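Local coordinates for putative uncharacterized protein TTHA1012 (Thermus thermophilus, PDB 2YZY) that is of unknown function but probably acts as a LolA-like carrier that binds lipid-bearing or other hydrophobic ligands, at residues T26-I31 against E37-A42; R43-P48 against R54-K59. All blocks are in the same frame, centred on the assembly; numbering follows the deposited sequence.

Interaction 1: T26-I31 against E37-A42; sequences TVQGRI and EEELLA
The antiparallel beta hairpin of strands 23-30 and 39-47 is closed here by three pairs of mutual backbone bonds, Val-27 with Ala-42, Gly-29 with Leu-40 and Ile-31 with Glu-38. Val-27 N reaches Ala-42 O at 2.8 Å, and at the turn end Ile-31 N meets Glu-38 O at 2.9 Å. Between them, Gln-28/Leu-41 and Arg-30/Glu-39 are the non-hydrogen-bonded pairs, and their side chains share one face of the sheet. On that face the amide of Gln-28 leans over the other strand: NE2 gives a hydrogen bond of 3.2 Å to Glu-39 OE2, with the oxygen nearly in the amide plane but approached from above its own carboxylate plane. The same oxygen is also salt-bridged to Lys-59, so it serves two donors. Nearer the backbone, Leu-41 CD1 rests on Gln-28 CB at 3.7 Å, and the same CD1 also meets the methyl CG2 of Thr-26.

By the turn, Arg-30 NH1 and Glu-37 OE2 form a salt bridge of 2.7 Å. With CG between its backbone N and carbonyl carbon (chi1 60°), the extended Arg-30 chain stands off the sheet, and the extended Glu-37 chain brings OE2 alongside it. The bond is bent, 133° at the hydrogen, and the two flat groups lie 66° apart. The linking residues 32-36 are not modelled. On the other face, Ile-31 CD1 lies loosely beside Leu-40 CB.

Strand 169-180 flanks strand 23-30 on its far edge, sharing backbone hydrogen bonds with Thr-26, Gln-28 and Arg-30, and its Leu-173 touches both Ile-31 and Leu-40. Strand 52-59 lies beyond 39-47 and packs Phe-57 against Leu-40 and Ala-42.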
ATOM      1  N   THR A  26       2.600   2.528   8.271  1.00  8.57           N
ATOM      2  CA  THR A  26       3.983   2.640   7.846  1.00  9.51           C
ATOM      3  C   THR A  26       4.298   1.355   7.103  1.00  8.78           C
ATOM      4  O   THR A  26       4.051   0.263   7.615  1.00  9.49           O
ATOM      5  CB  THR A  26       4.925   2.771   9.050  1.00  9.56           C
ATOM      6  OG1 THR A  26       4.589   3.954   9.781  1.00  9.46           O
ATOM      7  CG2 THR A  26       6.389   2.847   8.588  1.00  9.97           C
ATOM      8  N   VAL A  27       4.823   1.488   5.890  1.00  8.83           N
ATOM      9  CA  VAL A  27       5.173   0.326   5.083  1.00  9.42           C
ATOM     10  C   VAL A  27       6.686   0.289   4.937  1.00 10.23           C
ATOM     11  O   VAL A  27       7.310   1.291   4.592  1.00  8.98           O
ATOM     12  CB  VAL A  27       4.514   0.390   3.682  1.00  9.95           C
ATOM     13  CG1 VAL A  27       4.965  -0.801   2.841  1.00 12.66           C
ATOM     14  CG2 VAL A  27       2.989   0.378   3.815  1.00 12.71           C
ATOM     15  N   GLN A  28       7.275  -0.866   5.220  1.00  9.95           N
ATOM     16  CA  GLN A  28       8.718  -1.032   5.131  1.00 11.42           C
ATOM     17  C   GLN A  28       9.050  -2.381   4.525  1.00 12.74           C
ATOM     18  O   GLN A  28       8.395  -3.379   4.811  1.00 13.85           O
ATOM     19  CB  GLN A  28       9.344  -0.929   6.523  1.00 13.18           C
ATOM     20  CG  GLN A  28      10.846  -1.165   6.548  1.00 17.74           C
ATOM     21  CD  GLN A  28      11.431  -1.020   7.941  1.00 21.75           C
ATOM     22  OE1 GLN A  28      10.973  -1.659   8.888  1.00 25.70           O
ATOM     23  NE2 GLN A  28      12.453  -0.182   8.069  1.00 21.90           N
ATOM     24  N   GLY A  29      10.070  -2.415   3.680  1.00 12.52           N
ATOM     25  CA  GLY A  29      10.447  -3.678   3.078  1.00 13.96           C
ATOM     26  C   GLY A  29      11.589  -3.529   2.104  1.00 15.86           C
ATOM     27  O   GLY A  29      12.284  -2.512   2.091  1.00 15.25           O
ATOM     28  N   ARG A  30      11.790  -4.555   1.290  1.00 18.03           N
ATOM     29  CA  ARG A  30      12.854  -4.533   0.299  1.00 22.02           C
ATOM     30  C   ARG A  30      12.266  -4.786  -1.078  1.00 22.90           C
ATOM     31  O   ARG A  30      11.313  -5.550  -1.228  1.00 21.84           O
ATOM     32  CB  ARG A  30      13.917  -5.583   0.633  1.00 25.32           C
ATOM     33  CG  ARG A  30      13.425  -7.020   0.690  1.00 29.26           C
ATOM     34  CD  ARG A  30      14.513  -7.918   1.267  1.00 33.12           C
ATOM     35  NE  ARG A  30      14.140  -9.330   1.286  1.00 35.91           N
ATOM     36  CZ  ARG A  30      14.081 -10.107   0.209  1.00 36.80           C
ATOM     37  NH1 ARG A  30      14.372  -9.615  -0.987  1.00 38.44           N
ATOM     38  NH2 ARG A  30      13.737 -11.381   0.331  1.00 37.18           N
ATOM     39  N   ILE A  31      12.830  -4.123  -2.081  1.00 23.84           N
ATOM     40  CA  ILE A  31      12.359  -4.262  -3.451  1.00 26.92           C
ATOM     41  C   ILE A  31      13.537  -4.371  -4.407  1.00 28.26           C
ATOM     42  O   ILE A  31      14.684  -4.192  -3.943  1.00 28.86           O
ATOM     43  CB  ILE A  31      11.499  -3.051  -3.867  1.00 27.75           C
ATOM     44  CG1 ILE A  31      12.318  -1.763  -3.740  1.00 28.40           C
ATOM     45  CG2 ILE A  31      10.256  -2.971  -2.993  1.00 28.96           C
ATOM     46  CD1 ILE A  31      11.583  -0.514  -4.182  1.00 29.77           C
ATOM     47  N   GLU A  37      18.860  -4.446  -5.189  1.00 30.52           N
ATOM     48  CA  GLU A  37      17.848  -4.416  -4.093  1.00 29.92           C
ATOM     49  C   GLU A  37      17.993  -3.156  -3.246  1.00 28.18           C
ATOM     50  O   GLU A  37      19.104  -2.714  -2.958  1.00 27.16           O
ATOM     51  CB  GLU A  37      18.005  -5.648  -3.198  1.00 32.43           C
ATOM     52  CG  GLU A  37      17.018  -5.708  -2.044  1.00 35.75           C
ATOM     53  CD  GLU A  37      17.225  -6.925  -1.162  1.00 37.74           C
ATOM     54  OE1 GLU A  37      18.300  -7.031  -0.531  1.00 39.21           O
ATOM     55  OE2 GLU A  37      16.316  -7.779  -1.103  1.00 39.55           O
ATOM     56  N   GLU A  38      16.863  -2.579  -2.849  1.00 25.73           N
ATOM     57  CA  GLU A  38      16.877  -1.376  -2.028  1.00 23.63           C
ATOM     58  C   GLU A  38      15.789  -1.449  -0.968  1.00 20.11           C
ATOM     59  O   GLU A  38      14.869  -2.262  -1.069  1.00 19.81           O
ATOM     60  CB  GLU A  38      16.662  -0.130  -2.892  1.00 26.56           C
ATOM     61  CG  GLU A  38      17.725   0.080  -3.958  1.00 29.90           C
ATOM     62  CD  GLU A  38      17.684   1.471  -4.554  1.00 32.54           C
ATOM     63  OE1 GLU A  38      17.943   2.443  -3.811  1.00 33.66           O
ATOM     64  OE2 GLU A  38      17.393   1.595  -5.762  1.00 33.67           O
ATOM     65  N   GLU A  39      15.903  -0.606   0.053  1.00 16.68           N
ATOM     66  CA  GLU A  39      14.904  -0.577   1.110  1.00 14.38           C
ATOM     67  C   GLU A  39      13.847   0.455   0.762  1.00 13.19           C
ATOM     68  O   GLU A  39      14.163   1.556   0.307  1.00 13.38           O
ATOM     69  CB  GLU A  39      15.524  -0.198   2.461  1.00 15.61           C
ATOM     70  CG  GLU A  39      14.518  -0.262   3.617  1.00 19.12           C
ATOM     71  CD  GLU A  39      15.047   0.289   4.932  1.00 22.46           C
ATOM     72  OE1 GLU A  39      16.234   0.061   5.249  1.00 25.16           O
ATOM     73  OE2 GLU A  39      14.266   0.938   5.661  1.00 24.08           O
ATOM     74  N   LEU A  40      12.588   0.088   0.961  1.00 10.69           N
ATOM     75  CA  LEU A  40      11.482   0.997   0.707  1.00  9.31           C
ATOM     76  C   LEU A  40      10.842   1.315   2.053  1.00  9.66           C
ATOM     77  O   LEU A  40      10.596   0.421   2.864  1.00 10.83           O
ATOM     78  CB  LEU A  40      10.440   0.351  -0.214  1.00 11.04           C
ATOM     79  CG  LEU A  40       9.220   1.217  -0.551  1.00 15.54           C
ATOM     80  CD1 LEU A  40       9.646   2.374  -1.435  1.00 15.70           C
ATOM     81  CD2 LEU A  40       8.167   0.380  -1.260  1.00 16.92           C
ATOM     82  N   LEU A  41      10.597   2.596   2.300  1.00  7.51           N
ATOM     83  CA  LEU A  41       9.950   3.015   3.537  1.00  8.04           C
ATOM     84  C   LEU A  41       8.986   4.126   3.170  1.00  7.43           C
ATOM     85  O   LEU A  41       9.358   5.068   2.474  1.00  8.46           O
ATOM     86  CB  LEU A  41      10.966   3.526   4.560  1.00  8.12           C
ATOM     87  CG  LEU A  41      10.364   3.970   5.902  1.00  8.21           C
ATOM     88  CD1 LEU A  41       9.727   2.775   6.609  1.00  9.99           C
ATOM     89  CD2 LEU A  41      11.448   4.565   6.788  1.00  8.38           C
ATOM     90  N   ALA A  42       7.746   4.018   3.631  1.00  7.95           N
ATOM     91  CA  ALA A  42       6.760   5.036   3.315  1.00  8.50           C
ATOM     92  C   ALA A  42       5.635   5.079   4.332  1.00  9.15           C
ATOM     93  O   ALA A  42       5.407   4.123   5.069  1.00  9.83           O
ATOM     94  CB  ALA A  42       6.182   4.769   1.931  1.00 10.87           C
TER

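Interaction 2: R43-P48 against R54-K59; sequences RVYALP and RVEFLK
Strands 43-47 and 54-59 run antiparallel at 168°, with Arg-43/Glu-56 and Tyr-45/Arg-54 as hydrogen-bonded pairs and Val-44 facing Val-55 between them; Tyr-45 N to Arg-54 O is 2.8 Å. Glu-56 is the polar centre. Its CG lies anti to the carbonyl carbon (chi1 -64°), and the carboxylate ends beside Tyr-45, CD 3.8 Å from ring atom CE2, the two planes 38° apart. Glu-56 OE2 takes Arg-54 NE at 2.8 Å and is also salt-bridged to Arg-190, while OE1 accepts from two waters, one bound to Arg-43 NH1 and the other to Tyr-45 OH.

This is the second hairpin of the antiparallel meander in the LolA-like fold. Its strand 52-59 ends in a classic beta bulge, where Leu-58 and Lys-59 both face Leu-41. Leu-58 then lays CD1 over one face of the Arg-43 guanidinium, 3.6 Å from NH1. Putting an alanine at Glu-56 would probably leave Arg-54 and Arg-190 without their shared carboxylate and cut both waters off from this strand. Arg-54 NH1 is held besides by the carbonyls of Leu-188, the last residue of helix 185-188, and of Arg-190 just after it.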
ATOM      1  N   ARG A  43       4.947   6.213   4.385  1.00  7.64           N
ATOM      2  CA  ARG A  43       3.795   6.346   5.265  1.00  7.61           C
ATOM      3  C   ARG A  43       2.597   6.353   4.327  1.00  8.81           C
ATOM      4  O   ARG A  43       2.655   6.921   3.238  1.00 10.51           O
ATOM      5  CB  ARG A  43       3.842   7.647   6.067  1.00  7.58           C
ATOM      6  CG  ARG A  43       4.909   7.685   7.157  1.00 10.18           C
ATOM      7  CD  ARG A  43       4.683   8.888   8.067  1.00 11.02           C
ATOM      8  NE  ARG A  43       5.640   8.970   9.168  1.00 11.44           N
ATOM      9  CZ  ARG A  43       6.774   9.664   9.133  1.00 12.20           C
ATOM     10  NH1 ARG A  43       7.109  10.349   8.045  1.00 13.29           N
ATOM     11  NH2 ARG A  43       7.563   9.688  10.198  1.00 12.57           N
ATOM     12  N   VAL A  44       1.519   5.703   4.746  1.00  7.27           N
ATOM     13  CA  VAL A  44       0.313   5.611   3.930  1.00  9.54           C
ATOM     14  C   VAL A  44      -0.883   6.198   4.678  1.00  8.48           C
ATOM     15  O   VAL A  44      -1.017   6.013   5.883  1.00  8.88           O
ATOM     16  CB  VAL A  44       0.036   4.139   3.565  1.00 10.54           C
ATOM     17  CG1 VAL A  44      -1.209   4.035   2.720  1.00 13.37           C
ATOM     18  CG2 VAL A  44       1.243   3.553   2.830  1.00 11.95           C
ATOM     19  N   TYR A  45      -1.743   6.906   3.948  1.00  8.29           N
ATOM     20  CA  TYR A  45      -2.921   7.552   4.523  1.00  7.83           C
ATOM     21  C   TYR A  45      -4.149   7.242   3.695  1.00  7.86           C
ATOM     22  O   TYR A  45      -4.108   7.302   2.467  1.00  9.09           O
ATOM     23  CB  TYR A  45      -2.718   9.068   4.555  1.00  6.63           C
ATOM     24  CG  TYR A  45      -1.544   9.481   5.399  1.00  6.10           C
ATOM     25  CD1 TYR A  45      -1.706   9.775   6.750  1.00  6.53           C
ATOM     26  CD2 TYR A  45      -0.254   9.504   4.863  1.00  6.43           C
ATOM     27  CE1 TYR A  45      -0.615  10.076   7.554  1.00  7.58           C
ATOM     28  CE2 TYR A  45       0.843   9.798   5.658  1.00  7.76           C
ATOM     29  CZ  TYR A  45       0.655  10.082   7.000  1.00  6.95           C
ATOM     30  OH  TYR A  45       1.746  10.352   7.792  1.00  8.28           O
ATOM     31  N   ALA A  46      -5.250   6.935   4.372  1.00  8.75           N
ATOM     32  CA  ALA A  46      -6.484   6.611   3.673  1.00  8.59           C
ATOM     33  C   ALA A  46      -7.703   7.291   4.274  1.00  8.65           C
ATOM     34  O   ALA A  46      -7.900   7.276   5.486  1.00  9.69           O
ATOM     35  CB  ALA A  46      -6.699   5.096   3.677  1.00  9.82           C
ATOM     36  N   LEU A  47      -8.507   7.895   3.405  1.00 10.71           N
ATOM     37  CA  LEU A  47      -9.755   8.541   3.796  1.00 11.27           C
ATOM     38  C   LEU A  47     -10.759   7.918   2.823  1.00 14.68           C
ATOM     39  O   LEU A  47     -11.126   8.520   1.813  1.00 13.61           O
ATOM     40  CB  LEU A  47      -9.661  10.059   3.604  1.00 13.21           C
ATOM     41  CG  LEU A  47     -10.840  10.911   4.094  1.00 15.23           C
ATOM     42  CD1 LEU A  47     -11.183  10.561   5.535  1.00 18.76           C
ATOM     43  CD2 LEU A  47     -10.483  12.382   3.972  1.00 15.08           C
ATOM     44  N   PRO A  48     -11.198   6.681   3.116  1.00 15.59           N
ATOM     45  CA  PRO A  48     -12.148   5.907   2.307  1.00 18.47           C
ATOM     46  C   PRO A  48     -13.407   6.621   1.837  1.00 19.19           C
ATOM     47  O   PRO A  48     -13.757   6.550   0.661  1.00 20.51           O
ATOM     48  CB  PRO A  48     -12.471   4.716   3.204  1.00 17.81           C
ATOM     49  CG  PRO A  48     -11.194   4.511   3.951  1.00 17.54           C
ATOM     50  CD  PRO A  48     -10.819   5.927   4.324  1.00 16.16           C
ATOM     51  N   ARG A  54      -3.050   8.608   0.125  1.00 10.05           N
ATOM     52  CA  ARG A  54      -1.783   9.322  -0.020  1.00  9.94           C
ATOM     53  C   ARG A  54      -0.640   8.453   0.476  1.00  9.33           C
ATOM     54  O   ARG A  54      -0.748   7.816   1.518  1.00  9.84           O
ATOM     55  CB  ARG A  54      -1.802  10.644   0.767  1.00  8.10           C
ATOM     56  CG  ARG A  54      -0.537  11.509   0.604  1.00  8.85           C
ATOM     57  CD  ARG A  54      -0.673  12.827   1.365  1.00  8.37           C
ATOM     58  NE  ARG A  54       0.538  13.649   1.332  1.00  8.45           N
ATOM     59  CZ  ARG A  54       0.644  14.813   0.696  1.00  7.42           C
ATOM     60  NH1 ARG A  54      -0.387  15.308   0.018  1.00  8.90           N
ATOM     61  NH2 ARG A  54       1.774  15.505   0.768  1.00  8.39           N
ATOM     62  N   VAL A  55       0.443   8.410  -0.292  1.00  8.21           N
ATOM     63  CA  VAL A  55       1.616   7.631   0.083  1.00  8.96           C
ATOM     64  C   VAL A  55       2.800   8.590   0.093  1.00  8.90           C
ATOM     65  O   VAL A  55       3.024   9.323  -0.874  1.00 10.70           O
ATOM     66  CB  VAL A  55       1.882   6.492  -0.922  1.00  9.82           C
ATOM     67  CG1 VAL A  55       3.119   5.703  -0.495  1.00 11.01           C
ATOM     68  CG2 VAL A  55       0.656   5.580  -1.008  1.00 11.17           C
ATOM     69  N   GLU A  56       3.542   8.601   1.197  1.00  7.07           N
ATOM     70  CA  GLU A  56       4.697   9.486   1.349  1.00  6.47           C
ATOM     71  C   GLU A  56       5.950   8.638   1.498  1.00  6.53           C
ATOM     72  O   GLU A  56       6.044   7.807   2.395  1.00  8.79           O
ATOM     73  CB  GLU A  56       4.500  10.385   2.573  1.00  8.46           C
ATOM     74  CG  GLU A  56       3.301  11.321   2.414  1.00  9.17           C
ATOM     75  CD  GLU A  56       3.027  12.180   3.631  1.00 11.14           C
ATOM     76  OE1 GLU A  56       3.858  12.196   4.565  1.00 11.19           O
ATOM     77  OE2 GLU A  56       1.972  12.851   3.642  1.00 10.09           O
ATOM     78  N   PHE A  57       6.918   8.861   0.616  1.00  7.15           N
ATOM     79  CA  PHE A  57       8.144   8.075   0.630  1.00  7.28           C
ATOM     80  C   PHE A  57       9.273   8.636   1.476  1.00  6.59           C
ATOM     81  O   PHE A  57       9.537   9.842   1.471  1.00  7.87           O
ATOM     82  CB  PHE A  57       8.610   7.872  -0.811  1.00  8.87           C
ATOM     83  CG  PHE A  57       7.609   7.149  -1.657  1.00 10.58           C
ATOM     84  CD1 PHE A  57       7.573   5.758  -1.676  1.00 11.87           C
ATOM     85  CD2 PHE A  57       6.663   7.855  -2.393  1.00 12.24           C
ATOM     86  CE1 PHE A  57       6.606   5.083  -2.417  1.00 13.91           C
ATOM     87  CE2 PHE A  57       5.690   7.188  -3.136  1.00 13.01           C
ATOM     88  CZ  PHE A  57       5.663   5.800  -3.148  1.00 13.00           C
ATOM     89  N   LEU A  58       9.936   7.733   2.197  1.00  6.86           N
ATOM     90  CA  LEU A  58      11.052   8.080   3.069  1.00  6.62           C
ATOM     91  C   LEU A  58      12.373   7.442   2.621  1.00  7.78           C
ATOM     92  O   LEU A  58      13.444   8.003   2.844  1.00  9.56           O
ATOM     93  CB  LEU A  58      10.725   7.663   4.507  1.00  7.89           C
ATOM     94  CG  LEU A  58       9.563   8.444   5.131  1.00  9.15           C
ATOM     95  CD1 LEU A  58       9.118   7.772   6.422  1.00 12.35           C
ATOM     96  CD2 LEU A  58       9.989   9.881   5.390  1.00  9.07           C
ATOM     97  N   LYS A  59      12.288   6.261   2.011  1.00  8.26           N
ATOM     98  CA  LYS A  59      13.459   5.540   1.505  1.00  8.12           C
ATOM     99  C   LYS A  59      13.022   4.822   0.235  1.00  8.99           C
ATOM    100  O   LYS A  59      11.867   4.425   0.116  1.00  7.58           O
ATOM    101  CB  LYS A  59      13.942   4.501   2.514  1.00  7.74           C
ATOM    102  CG  LYS A  59      14.412   5.060   3.840  1.00  8.35           C
ATOM    103  CD  LYS A  59      14.905   3.916   4.718  1.00 10.15           C
ATOM    104  CE  LYS A  59      15.266   4.391   6.107  1.00 13.67           C
ATOM    105  NZ  LYS A  59      15.706   3.238   6.945  1.00 16.17           N
TER
HETATM  106  O   HOH W   1       6.267  11.089   5.369  1.00 16.01           O
HETATM  107  O   HOH W   2       3.036  12.743   7.038  1.00 14.13           O

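In the fold
Coming from the N-terminal helix 7-18, the chain enters strand 23-30 and turns back through the unmodelled residues 32-36; interaction 1 closes that loop. Strand 39-47 then runs straight on into interaction 2, which closes the turn between 43-48 and 54-59. The two are in series, neither nested nor crossed, with centres about 13 Å apart. Strand 39-47 is common to both: residues 39-42 pair with strand 23-30 in interaction 1, and residues 43-45 with strand 52-59 in interaction 2. They also touch directly: Leu-41 O probably accepts a hydrogen bond from Leu-58 N. Together they fix three successive strands side by side, with strand 169-180 on one flank and 67-70 on the other.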